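Local coordinates for D-3-phosphoglycerate dehydrogenase-related protein (Vibrio cholerae, PDB 4S1V) that probably catalyses NAD-dependent interconversion of a D-2-hydroxyacid such as 3-phosphoglycerate and its 2-keto acid, as a D-isomer-specific 2-hydroxyacid dehydrogenase with a Rossmann-type nucleotide-binding domain, at residues 13-17 and 18-22; 86-89 and 90-93; 297-300 and 301-304; 305-308 and 309-312. All coordinates share one frame; numbering follows the deposited sequence.

Contact 1. Residues 13-17 and 18-22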
loop_
_atom_site.group_PDB
_atom_site.type_symbol
_atom_site.label_atom_id
_atom_site.label_comp_id
_atom_site.label_asym_id
_atom_site.label_seq_id
_atom_site.Cartn_x
_atom_site.Cartn_y
_atom_site.Cartn_z
ATOM N N VAL C 13 -20.417 18.705 19.751
ATOM C CA VAL C 13 -21.688 17.989 19.698
ATOM C C VAL C 13 -22.527 18.198 20.959
ATOM O O VAL C 13 -23.733 17.956 20.955
ATOM C CB VAL C 13 -21.474 16.471 19.479
ATOM C CG1 VAL C 13 -21.078 16.186 18.035
ATOM C CG2 VAL C 13 -20.440 15.915 20.460
ATOM N N VAL C 14 -21.881 18.639 22.037
ATOM C CA VAL C 14 -22.563 18.851 23.318
ATOM C C VAL C 14 -23.730 19.842 23.184
ATOM O O VAL C 14 -24.808 19.598 23.731
ATOM C CB VAL C 14 -21.569 19.226 24.446
ATOM C CG1 VAL C 14 -22.293 19.730 25.692
ATOM C CG2 VAL C 14 -20.692 18.029 24.787
ATOM N N ARG C 15 -23.527 20.916 22.414
ATOM C CA ARG C 15 -24.576 21.923 22.146
ATOM C C ARG C 15 -25.862 21.291 21.643
ATOM O O ARG C 15 -26.948 21.796 21.918
ATOM C CB ARG C 15 -24.127 22.948 21.092
ATOM C CG ARG C 15 -23.098 23.962 21.550
ATOM C CD ARG C 15 -22.843 25.055 20.508
ATOM N NE ARG C 15 -22.632 24.564 19.135
ATOM C CZ ARG C 15 -22.166 25.318 18.133
ATOM N NH1 ARG C 15 -21.842 26.590 18.340
ATOM N NH2 ARG C 15 -22.016 24.804 16.916
ATOM N N GLY C 16 -25.726 20.201 20.891
ATOM C CA GLY C 16 -26.855 19.545 20.241
ATOM C C GLY C 16 -27.577 18.467 21.030
ATOM O O GLY C 16 -28.559 17.897 20.546
ATOM N N LEU C 17 -27.100 18.171 22.237
ATOM C CA LEU C 17 -27.719 17.129 23.067
ATOM C C LEU C 17 -29.029 17.617 23.685
ATOM O O LEU C 17 -29.196 18.818 23.908
ATOM C CB LEU C 17 -26.766 16.690 24.180
ATOM C CG LEU C 17 -25.366 16.189 23.812
ATOM C CD1 LEU C 17 -24.557 15.947 25.071
ATOM C CD2 LEU C 17 -25.430 14.928 22.958
ATOM N N ASN C 18 -29.943 16.683 23.971
ATOM C CA ASN C 18 -31.160 16.979 24.738
ATOM C C ASN C 18 -30.823 17.614 26.071
ATOM O O ASN C 18 -31.510 18.528 26.530
ATOM C CB ASN C 18 -31.979 15.711 25.008
ATOM C CG ASN C 18 -32.560 15.109 23.751
ATOM O OD1 ASN C 18 -32.791 15.801 22.763
ATOM N ND2 ASN C 18 -32.795 13.805 23.781
ATOM N N ALA C 19 -29.754 17.119 26.686
ATOM C CA ALA C 19 -29.328 17.591 27.994
ATOM C C ALA C 19 -28.925 19.073 28.010
ATOM O O ALA C 19 -28.980 19.711 29.057
ATOM C CB ALA C 19 -28.203 16.720 28.522
ATOM N N PHE C 20 -28.535 19.613 26.855
ATOM C CA PHE C 20 -28.100 21.009 26.763
ATOM C C PHE C 20 -29.201 22.006 27.122
ATOM O O PHE C 20 -28.911 23.085 27.636
ATOM C CB PHE C 20 -27.533 21.323 25.376
ATOM C CG PHE C 20 -26.613 22.519 25.348
ATOM C CD1 PHE C 20 -25.289 22.411 25.773
ATOM C CD2 PHE C 20 -27.066 23.751 24.884
ATOM C CE1 PHE C 20 -24.439 23.507 25.741
ATOM C CE2 PHE C 20 -26.219 24.853 24.848
ATOM C CZ PHE C 20 -24.905 24.731 25.273
ATOM N N GLN C 21 -30.459 21.641 26.868
ATOM C CA GLN C 21 -31.597 22.503 27.219
ATOM C C GLN C 21 -31.736 22.728 28.720
ATOM O O GLN C 21 -32.295 23.740 29.142
ATOM C CB GLN C 21 -32.913 21.980 26.629
ATOM C CG GLN C 21 -33.203 22.505 25.225
ATOM C CD GLN C 21 -33.227 24.028 25.150
ATOM O OE1 GLN C 21 -33.935 24.697 25.912
ATOM N NE2 GLN C 21 -32.446 24.584 24.225
ATOM N N CYS C 22 -31.212 21.786 29.506
ATOM C CA CYS C 22 -31.147 21.900 30.964
ATOM C C CYS C 22 -30.336 23.110 31.435
ATOM O O CYS C 22 -30.384 23.470 32.613
ATOM C CB CYS C 22 -30.558 20.624 31.580
ATOM S SG CYS C 22 -31.528 19.120 31.308
#

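Contact 2. Residues 86-89 and 90-93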
loop_
_atom_site.group_PDB
_atom_site.type_symbol
_atom_site.label_atom_id
_atom_site.label_comp_id
_atom_site.label_asym_id
_atom_site.label_seq_id
_atom_site.Cartn_x
_atom_site.Cartn_y
_atom_site.Cartn_z
ATOM N N VAL C 86 -9.659 16.181 44.509
ATOM C CA VAL C 86 -10.829 16.806 45.149
ATOM C C VAL C 86 -10.484 17.542 46.456
ATOM O O VAL C 86 -10.944 18.669 46.652
ATOM C CB VAL C 86 -12.001 15.810 45.315
ATOM C CG1 VAL C 86 -13.181 16.447 46.037
ATOM C CG2 VAL C 86 -12.435 15.296 43.953
ATOM N N PRO C 87 -9.674 16.921 47.344
ATOM C CA PRO C 87 -9.219 17.698 48.498
ATOM C C PRO C 87 -8.574 19.035 48.098
ATOM O O PRO C 87 -8.893 20.065 48.696
ATOM C CB PRO C 87 -8.208 16.763 49.163
ATOM C CG PRO C 87 -8.754 15.402 48.873
ATOM C CD PRO C 87 -9.302 15.498 47.472
ATOM N N LEU C 88 -7.718 19.021 47.072
ATOM C CA LEU C 88 -7.015 20.231 46.625
ATOM C C LEU C 88 -7.974 21.280 46.060
ATOM O O LEU C 88 -7.817 22.471 46.327
ATOM C CB LEU C 88 -5.913 19.896 45.600
ATOM C CG LEU C 88 -4.902 20.980 45.187
ATOM C CD1 LEU C 88 -3.808 21.189 46.233
ATOM C CD2 LEU C 88 -4.266 20.632 43.852
ATOM N N CYS C 89 -8.957 20.839 45.275
ATOM C CA CYS C 89 -9.973 21.739 44.726
ATOM C C CYS C 89 -10.713 22.517 45.823
ATOM O O CYS C 89 -10.899 23.727 45.717
ATOM C CB CYS C 89 -10.983 20.956 43.881
ATOM S SG CYS C 89 -10.405 20.470 42.239
ATOM N N GLU C 90 -11.121 21.808 46.870
ATOM C CA GLU C 90 -11.909 22.392 47.960
ATOM C C GLU C 90 -11.065 23.345 48.792
ATOM O O GLU C 90 -11.548 24.388 49.233
ATOM C CB GLU C 90 -12.515 21.285 48.823
ATOM C CG GLU C 90 -13.448 20.376 48.034
ATOM C CD GLU C 90 -13.959 19.188 48.826
ATOM O OE1 GLU C 90 -13.137 18.440 49.414
ATOM O OE2 GLU C 90 -15.194 18.992 48.837
ATOM N N ARG C 91 -9.790 22.993 48.966
ATOM C CA ARG C 91 -8.814 23.864 49.615
ATOM C C ARG C 91 -8.722 25.234 48.920
ATOM O O ARG C 91 -8.395 26.231 49.560
ATOM C CB ARG C 91 -7.453 23.161 49.675
ATOM C CG ARG C 91 -6.387 23.852 50.516
ATOM C CD ARG C 91 -5.563 24.811 49.670
ATOM N NE ARG C 91 -4.428 25.345 50.410
ATOM C CZ ARG C 91 -3.211 24.809 50.414
ATOM N NH1 ARG C 91 -2.948 23.708 49.713
ATOM N NH2 ARG C 91 -2.252 25.380 51.126
ATOM N N TYR C 92 -9.020 25.280 47.619
ATOM C CA TYR C 92 -9.116 26.549 46.889
ATOM C C TYR C 92 -10.545 27.067 46.775
ATOM O O TYR C 92 -10.826 27.951 45.960
ATOM C CB TYR C 92 -8.497 26.430 45.497
ATOM C CG TYR C 92 -7.003 26.566 45.510
ATOM C CD1 TYR C 92 -6.193 25.454 45.719
ATOM C CD2 TYR C 92 -6.394 27.808 45.331
ATOM C CE1 TYR C 92 -4.819 25.565 45.737
ATOM C CE2 TYR C 92 -5.013 27.928 45.349
ATOM C CZ TYR C 92 -4.237 26.802 45.555
ATOM O OH TYR C 92 -2.870 26.896 45.587
ATOM N N GLY C 93 -11.438 26.506 47.588
ATOM C CA GLY C 93 -12.846 26.903 47.603
ATOM C C GLY C 93 -13.634 26.455 46.384
ATOM O O GLY C 93 -14.629 27.081 46.018
#

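Contact 3. Residues 297-300 and 301-304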
loop_
_atom_site.group_PDB
_atom_site.type_symbol
_atom_site.label_atom_id
_atom_site.label_comp_id
_atom_site.label_asym_id
_atom_site.label_seq_id
_atom_site.Cartn_x
_atom_site.Cartn_y
_atom_site.Cartn_z
ATOM N N TYR C 297 -23.247 10.214 26.035
ATOM C CA TYR C 297 -23.168 11.675 26.206
ATOM C C TYR C 297 -24.434 12.289 26.813
ATOM O O TYR C 297 -24.341 13.233 27.604
ATOM C CB TYR C 297 -22.846 12.373 24.880
ATOM C CG TYR C 297 -21.372 12.696 24.647
ATOM C CD1 TYR C 297 -20.359 11.804 25.029
ATOM C CD2 TYR C 297 -20.995 13.887 24.006
ATOM C CE1 TYR C 297 -19.014 12.102 24.805
ATOM C CE2 TYR C 297 -19.660 14.187 23.767
ATOM C CZ TYR C 297 -18.670 13.294 24.165
ATOM O OH TYR C 297 -17.337 13.591 23.934
ATOM N N GLU C 298 -25.610 11.773 26.452
ATOM C CA GLU C 298 -26.841 12.297 27.052
ATOM C C GLU C 298 -26.841 12.038 28.563
ATOM O O GLU C 298 -27.194 12.930 29.348
ATOM C CB GLU C 298 -28.114 11.746 26.393
ATOM C CG GLU C 298 -28.405 12.249 24.983
ATOM C CD GLU C 298 -28.861 13.704 24.894
ATOM O OE1 GLU C 298 -28.909 14.422 25.915
ATOM O OE2 GLU C 298 -29.179 14.138 23.768
ATOM N N ILE C 299 -26.415 10.834 28.957
ATOM C CA ILE C 299 -26.319 10.451 30.368
ATOM C C ILE C 299 -25.300 11.331 31.101
ATOM O O ILE C 299 -25.611 11.918 32.143
ATOM C CB ILE C 299 -25.977 8.946 30.512
ATOM C CG1 ILE C 299 -27.182 8.082 30.100
ATOM C CG2 ILE C 299 -25.520 8.608 31.926
ATOM C CD1 ILE C 299 -26.803 6.733 29.525
ATOM N N TYR C 300 -24.091 11.428 30.548
ATOM C CA TYR C 300 -23.024 12.227 31.153
ATOM C C TYR C 300 -23.448 13.657 31.437
ATOM O O TYR C 300 -23.258 14.172 32.538
ATOM C CB TYR C 300 -21.786 12.269 30.255
ATOM C CG TYR C 300 -20.909 11.055 30.345
ATOM C CD1 TYR C 300 -20.610 10.466 31.578
ATOM C CD2 TYR C 300 -20.352 10.508 29.205
ATOM C CE1 TYR C 300 -19.793 9.348 31.653
ATOM C CE2 TYR C 300 -19.531 9.395 29.271
ATOM C CZ TYR C 300 -19.257 8.818 30.490
ATOM O OH TYR C 300 -18.436 7.720 30.526
ATOM N N PHE C 301 -24.015 14.290 30.423
ATOM C CA PHE C 301 -24.305 15.697 30.511
ATOM C C PHE C 301 -25.618 15.993 31.238
ATOM O O PHE C 301 -25.714 17.013 31.907
ATOM C CB PHE C 301 -24.166 16.356 29.134
ATOM C CG PHE C 301 -22.744 16.350 28.625
ATOM C CD1 PHE C 301 -21.830 17.314 29.057
ATOM C CD2 PHE C 301 -22.299 15.352 27.766
ATOM C CE1 PHE C 301 -20.516 17.302 28.612
ATOM C CE2 PHE C 301 -20.982 15.334 27.316
ATOM C CZ PHE C 301 -20.088 16.309 27.745
ATOM N N GLN C 302 -26.600 15.091 31.170
ATOM C CA GLN C 302 -27.823 15.297 31.956
ATOM C C GLN C 302 -27.488 15.361 33.440
ATOM O O GLN C 302 -27.992 16.224 34.150
ATOM C CB GLN C 302 -28.916 14.255 31.652
ATOM C CG GLN C 302 -28.665 12.847 32.187
ATOM C CD GLN C 302 -29.611 11.804 31.602
ATOM O OE1 GLN C 302 -30.080 11.929 30.462
ATOM N NE2 GLN C 302 -29.882 10.754 32.381
ATOM N N ALA C 303 -26.593 14.483 33.882
ATOM C CA ALA C 303 -26.204 14.407 35.289
ATOM C C ALA C 303 -25.262 15.552 35.676
ATOM O O ALA C 303 -25.427 16.163 36.736
ATOM C CB ALA C 303 -25.575 13.061 35.598
ATOM N N ALA C 304 -24.300 15.851 34.802
ATOM C CA ALA C 304 -23.389 16.976 35.013
ATOM C C ALA C 304 -24.141 18.308 35.056
ATOM O O ALA C 304 -23.874 19.140 35.925
ATOM C CB ALA C 304 -22.296 17.000 33.950
HETATM O O HOH W 1 -30.403 13.969 28.319
#

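Contact 4. Residues 305-308 and 309-312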
loop_
_atom_site.group_PDB
_atom_site.type_symbol
_atom_site.label_atom_id
_atom_site.label_comp_id
_atom_site.label_asym_id
_atom_site.label_seq_id
_atom_site.Cartn_x
_atom_site.Cartn_y
_atom_site.Cartn_z
ATOM N N PHE C 305 -25.085 18.499 34.132
ATOM C CA PHE C 305 -25.876 19.738 34.094
ATOM C C PHE C 305 -26.875 19.822 35.245
ATOM O O PHE C 305 -27.236 20.917 35.685
ATOM C CB PHE C 305 -26.602 19.899 32.752
ATOM C CG PHE C 305 -25.686 19.983 31.563
ATOM C CD1 PHE C 305 -24.325 20.258 31.717
ATOM C CD2 PHE C 305 -26.189 19.814 30.277
ATOM C CE1 PHE C 305 -23.489 20.342 30.618
ATOM C CE2 PHE C 305 -25.357 19.910 29.171
ATOM C CZ PHE C 305 -24.008 20.170 29.342
ATOM N N GLU C 306 -27.318 18.657 35.717
ATOM C CA GLU C 306 -28.195 18.548 36.883
ATOM C C GLU C 306 -27.468 19.068 38.121
ATOM O O GLU C 306 -28.045 19.790 38.936
ATOM C CB GLU C 306 -28.639 17.086 37.082
ATOM C CG GLU C 306 -29.353 16.772 38.387
ATOM C CD GLU C 306 -29.273 15.300 38.773
ATOM O OE1 GLU C 306 -29.148 14.430 37.882
ATOM O OE2 GLU C 306 -29.327 15.005 39.985
ATOM N N ASN C 307 -26.192 18.709 38.250
ATOM C CA ASN C 307 -25.386 19.154 39.382
ATOM C C ASN C 307 -25.064 20.650 39.319
ATOM O O ASN C 307 -24.980 21.317 40.349
ATOM C CB ASN C 307 -24.122 18.308 39.502
ATOM C CG ASN C 307 -24.404 16.923 40.057
ATOM O OD1 ASN C 307 -25.358 16.727 40.816
ATOM N ND2 ASN C 307 -23.571 15.960 39.689
ATOM N N VAL C 308 -24.911 21.165 38.104
ATOM C CA VAL C 308 -24.741 22.593 37.883
ATOM C C VAL C 308 -25.949 23.363 38.429
ATOM O O VAL C 308 -25.779 24.310 39.200
ATOM C CB VAL C 308 -24.494 22.920 36.388
ATOM C CG1 VAL C 308 -24.621 24.414 36.130
ATOM C CG2 VAL C 308 -23.115 22.432 35.958
ATOM N N VAL C 309 -27.155 22.943 38.048
ATOM C CA VAL C 309 -28.389 23.622 38.490
ATOM C C VAL C 309 -28.721 23.389 39.974
ATOM O O VAL C 309 -29.377 24.225 40.610
ATOM C CB VAL C 309 -29.605 23.326 37.572
ATOM C CG1 VAL C 309 -29.320 23.774 36.144
ATOM C CG2 VAL C 309 -29.994 21.856 37.605
ATOM N N LYS C 310 -28.257 22.262 40.518
ATOM C CA LYS C 310 -28.300 22.021 41.961
ATOM C C LYS C 310 -27.376 22.984 42.712
ATOM O O LYS C 310 -27.725 23.470 43.794
ATOM C CB LYS C 310 -27.922 20.574 42.294
ATOM C CG LYS C 310 -29.046 19.565 42.107
ATOM C CD LYS C 310 -28.628 18.183 42.592
ATOM C CE LYS C 310 -29.822 17.241 42.690
ATOM N NZ LYS C 310 -29.401 15.809 42.671
ATOM N N PHE C 311 -26.202 23.251 42.143
ATOM C CA PHE C 311 -25.256 24.195 42.740
ATOM C C PHE C 311 -25.796 25.620 42.660
ATOM O O PHE C 311 -25.650 26.387 43.606
ATOM C CB PHE C 311 -23.868 24.103 42.079
ATOM C CG PHE C 311 -22.820 24.975 42.731
ATOM C CD1 PHE C 311 -22.636 26.297 42.323
ATOM C CD2 PHE C 311 -22.010 24.475 43.747
ATOM C CE1 PHE C 311 -21.674 27.099 42.922
ATOM C CE2 PHE C 311 -21.048 25.275 44.350
ATOM C CZ PHE C 311 -20.879 26.588 43.935
ATOM N N ALA C 312 -26.419 25.966 41.533
ATOM C CA ALA C 312 -27.001 27.297 41.346
ATOM C C ALA C 312 -27.945 27.683 42.495
ATOM O O ALA C 312 -27.927 28.824 42.964
ATOM C CB ALA C 312 -27.715 27.388 40.004
#

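Contact 1. Residues 13-17 and 18-22
Leu17 hands the chain on directly to Asn18, where the 3-10 turn of residues 14-16 gives way to a second short, helix-like turn. The turn 14-16 is closed by Gly16 N to Val13 O and by Leu17 N to Val14 O. Asn18 starts its side chain away from residues 13-17, although CB still touches Leu17, and its backbone N meets the carboxylate of Glu298 on helix 294-312, as does the backbone N of Ala19. Phe20 makes the main side-chain contact. Its N donates to Leu17 O at 3.1 Å with an N-H...O angle of 148°, and the donor stands well above the carbonyl plane, not on a lone pair. With CG anti to the backbone N (chi1 -158°), the ring is carried back over the preceding turn. There Arg15 CA sits over the centre of one ring face, 3.8 Å from the centroid and 13° off the ring normal, a CH-pi contact made by the backbone rather than by the guanidinium end. Val14 meets the same ring with one methyl branch, CG1 lying 4.0 Å from Phe20 CD1, and the two side chains cross at about a right angle. Arg15 O approaches Phe20 CG to 3.5 Å. Phe20 also touches Val28 and Val30 of strand 27-30, while Val14 and Leu17 pack on Phe301. Further on, Cys22 N bonds to Ala19 O. Chemically, one backbone bond and one aromatic face join the two turns, while the amides of Asn18 and Ala19 turn toward an acidic side chain.

Contact 2. Residues 86-89 and 90-93
Glu90 N and Val86 O form a straight i to i+4 hydrogen bond in helix 86-91, 3.2 Å long with an N-H...O angle of 162°. Arg91 N repeats it one residue on, reaching Pro87 O at 3.1 Å. After that the pattern frays: Tyr92 N is shared between Leu88 O and Cys89 O, and both bonds are weak. Gly93 then closes the end, its N bonding to Glu90 O at 2.7 Å while Val94 N returns to Cys89 O. With its positive phi of 72°, Gly93 is the C-prime residue of a Schellman motif, and the helix ends there. Among the side chains, Glu90 folds back along its own helix: CG, anti to the carbonyl carbon (chi1 -61°), lies 3.3 Å from Val86 O, and the extended chain brings OE1 within 3.9 Å of Val86 CG1. That meeting of a carboxylate with a methyl is a matter of van der Waals contact. Tyr92 sets its ring edge, in plane, against the same carbonyl that receives one of its weak bonds, CD1 being 3.5 Å from Leu88 O. Its hydroxyl is hydrogen-bonded to Glu62. Leu88 CD1 comes loosely to the edge of the Arg91 guanidinium. The helix is the crossover of a beta-alpha-beta unit between strands 73-76 and 95-98; Val86 and Cys89 rest on Val96 of the latter strand, whereas Leu88, Cys89 and Tyr92 pack on Leu65 of helix 62-66.

Contact 3. Residues 297-300 and 301-304
Tyr297 and Phe301, one helical turn apart, lie side by side and point the same way, yet their rings are turned against each other: the planes meet at 64° and the centroids are 5.2 Å apart. This is a T-shaped, edge-to-face pair in which Phe301 supplies the edge. Its CE2 stands over the Tyr297 face, offset toward the rim, and is nearest Tyr297 CD2 at 3.6 Å. The Phe301 ring also turns an edge to the backbone, with CD2 only 2.9 Å from Tyr297 O, a notably close approach. That same oxygen accepts the hydrogen bond from Phe301 N at 3.0 Å. Three further i to i+4 bonds continue the ladder through Ala304, as expected in the first half of helix 294-312, which follows the last strand of the nucleotide-binding sheet and returns to the N-terminal domain. Phe301 packs there on Ile54, and Tyr297 touches Leu141 of a second subunit. On another side of the helix, Gln302 places CG between its backbone N and carbonyl carbon (chi1 72°), a torsion that folds the amide back over the preceding turn. One water joins its end to the acid a turn earlier, donating to Gln302 OE1 at 3.0 Å and to Glu298 OE1 at 2.9 Å. The strongest partner of the Glu298 carboxylate lies outside the helix, at Asn18 N; OE2 also forms a salt bridge with Lys294.

Contact 4. Residues 305-308 and 309-312
Glu306 and Lys310 run alongside each other on the more open side of the helix and join their ends in a salt bridge, with Lys310 NZ 2.8 Å from Glu306 OE2. That oxygen receives the lysine on its anti lone pair, the one directed away from the other carboxylate oxygen. Glu306 sends CG anti to its backbone N (chi1 170°) and Lys310 extends fully beyond CG, which lets the two charges meet across one turn. Asn307 adds only a loose contact, OD1 to Lys310 CD at 4.0 Å. Beneath the pair lies the regular backbone of helix 294-312, where Lys310 N reaches Glu306 O at 2.9 Å and Ala312 N reaches Val308 O at the same length. As the C-terminal helix of the chain, it packs against the parallel sheet of the N-terminal domain, touching strands 3-6, 73-76 and 95-98. The buried side belongs to Val308 and Phe305, which pack on that sheet: Val308 rests on Ile4, Leu73 and Ser75, and Phe305 on Ile6. Across the two segments the close contact is that of Val309, its CG2 branch lying 3.1 Å from Glu306 O. Phe311 swings its ring away from residues 305-308 to meet Leu73 and Thr95.

Overall arrangement
From the N terminus, contact 1 folds the connection between strands 3-6 and 27-30, and contact 2 ends the crossover helix 86-91 before strand 95-98. Contacts 3 and 4 follow on the single helix 294-312, adjoining in sequence. All four are local and come in series; none nests within or crosses another. Space brings the chain's ends together: contact 1 touches contact 3 at Glu298, and contact 4 through Phe305, packed on Ala19 and Phe20. The C-terminal helix is thereby tied to the connection between the first two strands. Contact 2 stands apart, its nearest atoms about 7 Å from contact 4.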